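Local structure of hypothetical protein aq_1956 (Aquifex aeolicus, 2YVT) at residues N41-E46 with H72-T77; E46-E51 with E150-K155. The protein is of unknown function but belongs to the calcineurin-like metallophosphoesterase superfamily, so it may hydrolyse phosphate esters with bound metal ions. One frame throughout, in Å; residues are numbered along the deposited sequence.

How the contacts relate
Contacts 1 and 2 are neighbours, with centres about 11 Å apart, on the same side of the chain's centre. Contact 1 sets the loop after strand 35-39 against helix 65-86. Contact 2 sets the start of helix 46-57 against the loop that leads into strand 155-157. Their first segments meet at E46, where the loop passes into helix 46-57; E46 itself touches neither partner segment. Along the chain the order is 41-46, 46-51, 72-77, 150-155, so the two contacts alternate. They also touch directly, with I74 CD1 3.8 Å from L48 CD2. Together they tie one loop-helix unit to the next helix and to the loop before strand 155-157 of the seven-stranded sheet.

Contact 1 of 2, residues N41-E46 with H72-T77; sequences NILKNE and HYIIET
L43 and N45 pass beside helix 65-86, nearest T77 and I74. Their CA atoms are 7.5 Å (L43 to T77) and 7.4 Å (N45 to I74) apart. Segment 41-46 is irregular, and N45 stands just before helix 46-57. D100 holds the backbone N atoms of I42 and L43. Segment 72-77 is helical.

Y73 reaches across with its hydroxyl. The backbone N of N45 donates to Y73 OH at 3.0 Å, and the bond is bent, with an N-H...O angle of 143°. The same hydroxyl is hydrogen-bonded to E16, which also takes the backbone N of K44. The N45 OD1 atom sits at the edge of the Y73 ring, near its plane, 3.8 Å from CE2. A phenylalanine in place of Y73 would probably leave the backbone N-H of N45 without this acceptor and E16 with one partner fewer.

L43 points its side chain at the helix and splits its two methyls between two residues. CD1 packs on I74 CG2, and the two side chains meet at about a right angle. CD2 lies 3.5 Å from T77 CG2. The T77 methyl is anti to the backbone N (chi1 -53° for OG1), which turns it to L43. T77 OG1 bonds back to Y73 O at 2.7 Å, which holds the side chain in this rotation; T77 N reaches the same oxygen from the other face. The N45 side-chain amide crosses I74, with OD1 3.6 Å from I74 CD1. Its ND2 is held by the backbone O of N99.

Around this contact, I74 also packs on I105 of helix 103-112, and L43 on L78 further along helix 65-86. The loop 41-46 thus runs from strand 35-39 to helix 46-57 beside helices 65-86 and 103-112.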
ATOM      1  N   ASN A  41      -3.648   3.973   3.023  1.00  8.55           N
ATOM      2  CA  ASN A  41      -3.894   5.271   2.424  1.00  8.42           C
ATOM      3  C   ASN A  41      -2.876   6.333   2.778  1.00  7.90           C
ATOM      4  O   ASN A  41      -2.507   6.491   3.948  1.00  9.30           O
ATOM      5  CB  ASN A  41      -5.269   5.746   2.869  1.00  9.02           C
ATOM      6  CG  ASN A  41      -6.343   4.772   2.469  1.00 10.47           C
ATOM      7  OD1 ASN A  41      -6.987   4.099   3.316  1.00 14.35           O
ATOM      8  ND2 ASN A  41      -6.507   4.630   1.178  1.00  8.12           N
ATOM      9  N   ILE A  42      -2.436   7.060   1.755  1.00  8.75           N
ATOM     10  CA  ILE A  42      -1.599   8.243   1.953  1.00  8.87           C
ATOM     11  C   ILE A  42      -2.482   9.422   2.361  1.00  9.13           C
ATOM     12  O   ILE A  42      -2.197  10.114   3.340  1.00 10.63           O
ATOM     13  CB  ILE A  42      -0.784   8.588   0.693  1.00  9.22           C
ATOM     14  CG1 ILE A  42       0.188   7.448   0.378  1.00 12.09           C
ATOM     15  CG2 ILE A  42      -0.031   9.912   0.888  1.00 10.82           C
ATOM     16  CD1 ILE A  42       0.606   7.353  -1.060  1.00 15.57           C
ATOM     17  N   LEU A  43      -3.557   9.620   1.605  1.00  9.69           N
ATOM     18  CA  LEU A  43      -4.519  10.701   1.845  1.00  9.62           C
ATOM     19  C   LEU A  43      -5.709  10.272   2.689  1.00 11.02           C
ATOM     20  O   LEU A  43      -6.027   9.086   2.789  1.00 12.63           O
ATOM     21  CB  LEU A  43      -5.069  11.203   0.512  1.00 10.30           C
ATOM     22  CG  LEU A  43      -4.058  11.749  -0.492  1.00 10.54           C
ATOM     23  CD1 LEU A  43      -4.778  12.170  -1.765  1.00 12.41           C
ATOM     24  CD2 LEU A  43      -3.263  12.913   0.108  1.00 13.40           C
ATOM     25  N   LYS A  44      -6.365  11.261   3.291  1.00 11.64           N
ATOM     26  CA  LYS A  44      -7.687  11.058   3.863  1.00 12.85           C
ATOM     27  C   LYS A  44      -8.720  11.112   2.730  1.00 12.69           C
ATOM     28  O   LYS A  44      -9.394  10.118   2.460  1.00 13.38           O
ATOM     29  CB  LYS A  44      -7.982  12.106   4.927  1.00 15.63           C
ATOM     30  CG  LYS A  44      -7.045  12.081   6.120  1.00 19.83           C
ATOM     31  CD  LYS A  44      -7.750  12.712   7.316  1.00 23.04           C
ATOM     32  CE  LYS A  44      -6.942  13.814   7.931  1.00 25.45           C
ATOM     33  NZ  LYS A  44      -7.767  14.510   8.965  1.00 26.21           N
ATOM     34  N   ASN A  45      -8.826  12.273   2.073  1.00 12.95           N
ATOM     35  CA  ASN A  45      -9.601  12.436   0.837  1.00 12.62           C
ATOM     36  C   ASN A  45     -11.063  12.025   1.007  1.00 13.81           C
ATOM     37  O   ASN A  45     -11.646  11.355   0.148  1.00 13.75           O
ATOM     38  CB  ASN A  45      -8.934  11.636  -0.300  1.00 12.68           C
ATOM     39  CG  ASN A  45      -9.058  12.306  -1.666  1.00 12.19           C
ATOM     40  OD1 ASN A  45      -9.562  13.427  -1.801  1.00 13.18           O
ATOM     41  ND2 ASN A  45      -8.562  11.615  -2.693  1.00 11.96           N
ATOM     42  N   GLU A  46     -11.655  12.439   2.127  1.00 15.12           N
ATOM     43  CA  GLU A  46     -12.979  11.964   2.526  1.00 18.83           C
ATOM     44  C   GLU A  46     -14.100  12.431   1.602  1.00 15.95           C
ATOM     45  O   GLU A  46     -15.035  11.673   1.325  1.00 16.04           O
ATOM     46  CB  GLU A  46     -13.272  12.401   3.962  1.00 20.48           C
ATOM     47  CG  GLU A  46     -12.372  11.743   4.994  1.00 24.95           C
ATOM     48  CD  GLU A  46     -12.716  12.145   6.417  1.00 25.24           C
ATOM     49  OE1 GLU A  46     -13.925  12.223   6.745  1.00 29.47           O
ATOM     50  OE2 GLU A  46     -11.771  12.380   7.209  1.00 29.79           O
ATOM     51  N   HIS A  72      -6.568  20.932  -5.621  1.00 14.85           N
ATOM     52  CA  HIS A  72      -5.473  21.691  -5.032  1.00 15.48           C
ATOM     53  C   HIS A  72      -4.960  21.034  -3.743  1.00 15.11           C
ATOM     54  O   HIS A  72      -3.741  20.862  -3.575  1.00 14.33           O
ATOM     55  CB  HIS A  72      -5.865  23.152  -4.788  1.00 18.39           C
ATOM     56  CG  HIS A  72      -4.727  23.995  -4.301  1.00 21.98           C
ATOM     57  ND1 HIS A  72      -4.477  24.200  -2.962  1.00 24.37           N
ATOM     58  CD2 HIS A  72      -3.750  24.651  -4.971  1.00 23.94           C
ATOM     59  CE1 HIS A  72      -3.406  24.962  -2.827  1.00 25.00           C
ATOM     60  NE2 HIS A  72      -2.944  25.247  -4.031  1.00 25.68           N
ATOM     61  N   TYR A  73      -5.890  20.653  -2.862  1.00 13.58           N
ATOM     62  CA  TYR A  73      -5.566  19.936  -1.612  1.00 14.30           C
ATOM     63  C   TYR A  73      -4.859  18.605  -1.889  1.00 13.52           C
ATOM     64  O   TYR A  73      -3.841  18.291  -1.263  1.00 13.50           O
ATOM     65  CB  TYR A  73      -6.829  19.716  -0.752  1.00 16.02           C
ATOM     66  CG  TYR A  73      -6.892  18.369  -0.032  1.00 16.39           C
ATOM     67  CD1 TYR A  73      -6.113  18.118   1.101  1.00 15.87           C
ATOM     68  CD2 TYR A  73      -7.740  17.352  -0.487  1.00 16.64           C
ATOM     69  CE1 TYR A  73      -6.165  16.886   1.759  1.00 17.10           C
ATOM     70  CE2 TYR A  73      -7.803  16.103   0.164  1.00 16.61           C
ATOM     71  CZ  TYR A  73      -7.013  15.885   1.282  1.00 17.00           C
ATOM     72  OH  TYR A  73      -7.071  14.671   1.937  1.00 17.87           O
ATOM     73  N   ILE A  74      -5.392  17.833  -2.833  1.00 12.38           N
ATOM     74  CA  ILE A  74      -4.831  16.507  -3.142  1.00 12.23           C
ATOM     75  C   ILE A  74      -3.392  16.644  -3.637  1.00 11.68           C
ATOM     76  O   ILE A  74      -2.484  15.956  -3.160  1.00 11.85           O
ATOM     77  CB  ILE A  74      -5.701  15.753  -4.188  1.00 11.65           C
ATOM     78  CG1 ILE A  74      -7.061  15.383  -3.595  1.00 12.15           C
ATOM     79  CG2 ILE A  74      -4.975  14.508  -4.731  1.00 12.39           C
ATOM     80  CD1 ILE A  74      -8.083  14.984  -4.643  1.00 12.11           C
ATOM     81  N   ILE A  75      -3.181  17.559  -4.576  1.00 12.02           N
ATOM     82  CA  ILE A  75      -1.848  17.784  -5.138  1.00 12.69           C
ATOM     83  C   ILE A  75      -0.840  18.282  -4.098  1.00 12.96           C
ATOM     84  O   ILE A  75       0.281  17.769  -4.006  1.00 12.70           O
ATOM     85  CB  ILE A  75      -1.912  18.761  -6.337  1.00 13.06           C
ATOM     86  CG1 ILE A  75      -2.689  18.110  -7.487  1.00 14.29           C
ATOM     87  CG2 ILE A  75      -0.504  19.150  -6.771  1.00 14.33           C
ATOM     88  CD1 ILE A  75      -3.220  19.096  -8.518  1.00 15.00           C
ATOM     89  N   GLU A  76      -1.233  19.283  -3.320  1.00 13.38           N
ATOM     90  CA  GLU A  76      -0.356  19.859  -2.304  1.00 16.55           C
ATOM     91  C   GLU A  76       0.034  18.800  -1.270  1.00 13.40           C
ATOM     92  O   GLU A  76       1.194  18.708  -0.847  1.00 13.92           O
ATOM     93  CB  GLU A  76      -1.072  21.033  -1.626  1.00 17.78           C
ATOM     94  CG  GLU A  76      -0.223  21.866  -0.677  1.00 22.71           C
ATOM     95  CD  GLU A  76      -0.933  23.141  -0.212  1.00 22.57           C
ATOM     96  OE1 GLU A  76      -2.176  23.215  -0.307  1.00 26.40           O
ATOM     97  OE2 GLU A  76      -0.241  24.076   0.244  1.00 28.13           O
ATOM     98  N   THR A  77      -0.945  17.992  -0.869  1.00 12.21           N
ATOM     99  CA  THR A  77      -0.719  16.999   0.174  1.00 11.01           C
ATOM    100  C   THR A  77       0.150  15.853  -0.349  1.00 10.03           C
ATOM    101  O   THR A  77       1.063  15.402   0.338  1.00 11.34           O
ATOM    102  CB  THR A  77      -2.048  16.483   0.742  1.00 11.91           C
ATOM    103  OG1 THR A  77      -2.838  17.602   1.155  1.00 13.20           O
ATOM    104  CG2 THR A  77      -1.819  15.560   1.943  1.00 13.11           C
TER

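Contact 2 of 2, residues E46-E51 with E150-K155; sequences EALEKE and EDFVLK
L48 is the first residue of segment 46-51 to meet the loop 150-155. L48 CA is 5.0 Å from F152 CA, a close approach of helix and loop. L48 CB rests 3.4 Å from F152 O, and CD2 comes 3.8 Å from D151 O. The leucine thus lies against the backbone carbonyls of the loop. Its contact with the F152 ring is looser, CG to CD1 at 4.4 Å. The L48 carbonyl oxygen lies near the plane of that ring, at its edge, 3.5 Å from CD1.

E49 comes next and meets V153. Its CB is 3.7 Å from V153 CG1, and CG is almost as near. The two side chains cross at about a right angle. With CG anti to the backbone N (chi1 180°) and the chain extended, the E49 carboxylate is carried away from the valine. There OE1 is hydrogen-bonded to N99 ND2. K155 NZ is 5.7 Å from E49 OE2, too far for a salt bridge, and forms salt bridges with E53 and E147.

E51 is one turn on from L48 and lies alongside F152, pointing the same way. Its CG is 3.8 Å from F152 CE1. A bend at chi2 (59°) turns the carboxylate, which stands 50° from the ring plane. OE2 is bound to R60 by a salt bridge and to the backbone N of N63. The F152 side chain also touches Y52, P62 and I67.

No hydrogen bond joins the two segments; they meet through side chains and carbonyl oxygens. The contact places the start of helix 46-57, which follows a strand of one sheet, on the loop before strand 155-157 of the other. Two mixed sheets packed with helices are consistent with the calcineurin-like metallophosphoesterase fold.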
ATOM      1  N   GLU A  46     -11.655  12.439   2.127  1.00 15.12           N
ATOM      2  CA  GLU A  46     -12.979  11.964   2.526  1.00 18.83           C
ATOM      3  C   GLU A  46     -14.100  12.431   1.602  1.00 15.95           C
ATOM      4  O   GLU A  46     -15.035  11.673   1.325  1.00 16.04           O
ATOM      5  CB  GLU A  46     -13.272  12.401   3.962  1.00 20.48           C
ATOM      6  CG  GLU A  46     -12.372  11.743   4.994  1.00 24.95           C
ATOM      7  CD  GLU A  46     -12.716  12.145   6.417  1.00 25.24           C
ATOM      8  OE1 GLU A  46     -13.925  12.223   6.745  1.00 29.47           O
ATOM      9  OE2 GLU A  46     -11.771  12.380   7.209  1.00 29.79           O
ATOM     10  N   ALA A  47     -14.002  13.671   1.129  1.00 13.98           N
ATOM     11  CA  ALA A  47     -15.054  14.256   0.305  1.00 13.99           C
ATOM     12  C   ALA A  47     -15.236  13.484  -0.994  1.00 13.26           C
ATOM     13  O   ALA A  47     -16.362  13.222  -1.419  1.00 13.39           O
ATOM     14  CB  ALA A  47     -14.764  15.714   0.027  1.00 14.83           C
ATOM     15  N   LEU A  48     -14.129  13.098  -1.625  1.00 12.59           N
ATOM     16  CA  LEU A  48     -14.246  12.361  -2.880  1.00 10.97           C
ATOM     17  C   LEU A  48     -14.928  11.019  -2.660  1.00 11.35           C
ATOM     18  O   LEU A  48     -15.799  10.622  -3.437  1.00 11.90           O
ATOM     19  CB  LEU A  48     -12.876  12.166  -3.545  1.00 10.91           C
ATOM     20  CG  LEU A  48     -12.467  13.209  -4.590  1.00 11.64           C
ATOM     21  CD1 LEU A  48     -12.320  14.579  -3.951  1.00 11.88           C
ATOM     22  CD2 LEU A  48     -11.166  12.790  -5.263  1.00 11.56           C
ATOM     23  N   GLU A  49     -14.524  10.312  -1.603  1.00 12.15           N
ATOM     24  CA  GLU A  49     -15.079   8.997  -1.336  1.00 13.33           C
ATOM     25  C   GLU A  49     -16.567   9.097  -1.032  1.00 13.04           C
ATOM     26  O   GLU A  49     -17.355   8.308  -1.549  1.00 13.42           O
ATOM     27  CB  GLU A  49     -14.358   8.308  -0.182  1.00 15.38           C
ATOM     28  CG  GLU A  49     -14.925   6.941   0.115  1.00 18.54           C
ATOM     29  CD  GLU A  49     -14.040   6.124   1.019  1.00 20.89           C
ATOM     30  OE1 GLU A  49     -13.385   6.700   1.922  1.00 21.50           O
ATOM     31  OE2 GLU A  49     -14.008   4.896   0.822  1.00 24.57           O
ATOM     32  N   LYS A  50     -16.941  10.077  -0.214  1.00 12.86           N
ATOM     33  CA  LYS A  50     -18.344  10.249   0.153  1.00 14.04           C
ATOM     34  C   LYS A  50     -19.209  10.564  -1.060  1.00 13.38           C
ATOM     35  O   LYS A  50     -20.302  10.017  -1.187  1.00 13.90           O
ATOM     36  CB  LYS A  50     -18.515  11.333   1.217  1.00 16.24           C
ATOM     37  CG  LYS A  50     -18.082  10.913   2.616  1.00 18.34           C
ATOM     38  CD  LYS A  50     -18.366  12.020   3.623  1.00 21.82           C
ATOM     39  CE  LYS A  50     -17.767  11.702   4.984  1.00 24.21           C
ATOM     40  NZ  LYS A  50     -18.554  10.671   5.716  1.00 26.47           N
ATOM     41  N   GLU A  51     -18.719  11.417  -1.961  1.00 13.67           N
ATOM     42  CA  GLU A  51     -19.498  11.738  -3.162  1.00 13.08           C
ATOM     43  C   GLU A  51     -19.712  10.497  -4.023  1.00 13.11           C
ATOM     44  O   GLU A  51     -20.820  10.242  -4.498  1.00 13.14           O
ATOM     45  CB  GLU A  51     -18.873  12.876  -3.977  1.00 13.37           C
ATOM     46  CG  GLU A  51     -19.451  13.020  -5.396  1.00 13.81           C
ATOM     47  CD  GLU A  51     -20.963  13.277  -5.440  1.00 15.46           C
ATOM     48  OE1 GLU A  51     -21.541  13.797  -4.452  1.00 16.74           O
ATOM     49  OE2 GLU A  51     -21.571  12.961  -6.488  1.00 15.35           O
ATOM     50  N   GLU A 150     -11.287   4.696 -10.501  1.00  9.48           N
ATOM     51  CA  GLU A 150      -9.954   5.256 -10.314  1.00  9.51           C
ATOM     52  C   GLU A 150      -9.927   6.757 -10.080  1.00  9.57           C
ATOM     53  O   GLU A 150      -8.861   7.313  -9.867  1.00 10.71           O
ATOM     54  CB  GLU A 150      -9.038   4.908 -11.489  1.00  9.90           C
ATOM     55  CG  GLU A 150      -8.824   3.420 -11.697  1.00 11.20           C
ATOM     56  CD  GLU A 150      -7.869   3.128 -12.834  1.00 10.99           C
ATOM     57  OE1 GLU A 150      -8.121   3.582 -13.980  1.00 14.76           O
ATOM     58  OE2 GLU A 150      -6.860   2.447 -12.584  1.00 11.93           O
ATOM     59  N   ASP A 151     -11.089   7.413 -10.133  1.00  9.42           N
ATOM     60  CA  ASP A 151     -11.126   8.869 -10.000  1.00 10.16           C
ATOM     61  C   ASP A 151     -11.497   9.366  -8.597  1.00  9.70           C
ATOM     62  O   ASP A 151     -10.780  10.173  -8.025  1.00 10.92           O
ATOM     63  CB  ASP A 151     -12.052   9.481 -11.059  1.00 11.66           C
ATOM     64  CG  ASP A 151     -11.517   9.310 -12.473  1.00 14.40           C
ATOM     65  OD1 ASP A 151     -10.368   8.863 -12.639  1.00 16.46           O
ATOM     66  OD2 ASP A 151     -12.248   9.624 -13.430  1.00 17.00           O
ATOM     67  N   PHE A 152     -12.624   8.909  -8.061  1.00  9.53           N
ATOM     68  CA  PHE A 152     -13.055   9.351  -6.732  1.00  9.60           C
ATOM     69  C   PHE A 152     -12.373   8.543  -5.648  1.00  9.99           C
ATOM     70  O   PHE A 152     -12.146   9.039  -4.546  1.00 11.16           O
ATOM     71  CB  PHE A 152     -14.566   9.216  -6.584  1.00 10.46           C
ATOM     72  CG  PHE A 152     -15.336  10.190  -7.418  1.00 10.96           C
ATOM     73  CD1 PHE A 152     -15.780  11.393  -6.869  1.00 10.67           C
ATOM     74  CD2 PHE A 152     -15.628   9.905  -8.752  1.00 11.72           C
ATOM     75  CE1 PHE A 152     -16.492  12.307  -7.650  1.00 11.87           C
ATOM     76  CE2 PHE A 152     -16.342  10.812  -9.539  1.00 11.86           C
ATOM     77  CZ  PHE A 152     -16.776  12.012  -8.984  1.00 11.59           C
ATOM     78  N   VAL A 153     -12.073   7.289  -5.987  1.00  9.87           N
ATOM     79  CA  VAL A 153     -11.414   6.326  -5.106  1.00  9.97           C
ATOM     80  C   VAL A 153     -10.680   5.355  -6.023  1.00  9.00           C
ATOM     81  O   VAL A 153     -10.908   5.367  -7.237  1.00  9.73           O
ATOM     82  CB  VAL A 153     -12.422   5.521  -4.218  1.00 10.27           C
ATOM     83  CG1 VAL A 153     -12.952   6.372  -3.062  1.00 12.70           C
ATOM     84  CG2 VAL A 153     -13.561   4.917  -5.050  1.00 10.70           C
ATOM     85  N   LEU A 154      -9.817   4.513  -5.456  1.00  7.90           N
ATOM     86  CA  LEU A 154      -9.208   3.420  -6.212  1.00  8.02           C
ATOM     87  C   LEU A 154      -9.837   2.100  -5.787  1.00  8.16           C
ATOM     88  O   LEU A 154      -9.615   1.628  -4.670  1.00  9.29           O
ATOM     89  CB  LEU A 154      -7.693   3.345  -5.985  1.00  7.59           C
ATOM     90  CG  LEU A 154      -6.819   4.555  -6.275  1.00  7.28           C
ATOM     91  CD1 LEU A 154      -5.355   4.106  -6.246  1.00  8.53           C
ATOM     92  CD2 LEU A 154      -7.200   5.160  -7.618  1.00  9.27           C
ATOM     93  N   LYS A 155     -10.631   1.524  -6.681  1.00  8.30           N
ATOM     94  CA  LYS A 155     -11.241   0.206  -6.473  1.00  8.85           C
ATOM     95  C   LYS A 155     -11.062  -0.618  -7.743  1.00  9.01           C
ATOM     96  O   LYS A 155     -11.227  -0.105  -8.852  1.00  9.05           O
ATOM     97  CB  LYS A 155     -12.740   0.328  -6.158  1.00 10.15           C
ATOM     98  CG  LYS A 155     -13.077   1.080  -4.879  1.00 13.07           C
ATOM     99  CD  LYS A 155     -14.551   0.847  -4.529  1.00 16.02           C
ATOM    100  CE  LYS A 155     -14.941   1.480  -3.213  1.00 18.85           C
ATOM    101  NZ  LYS A 155     -16.385   1.248  -2.914  1.00 20.64           N
TER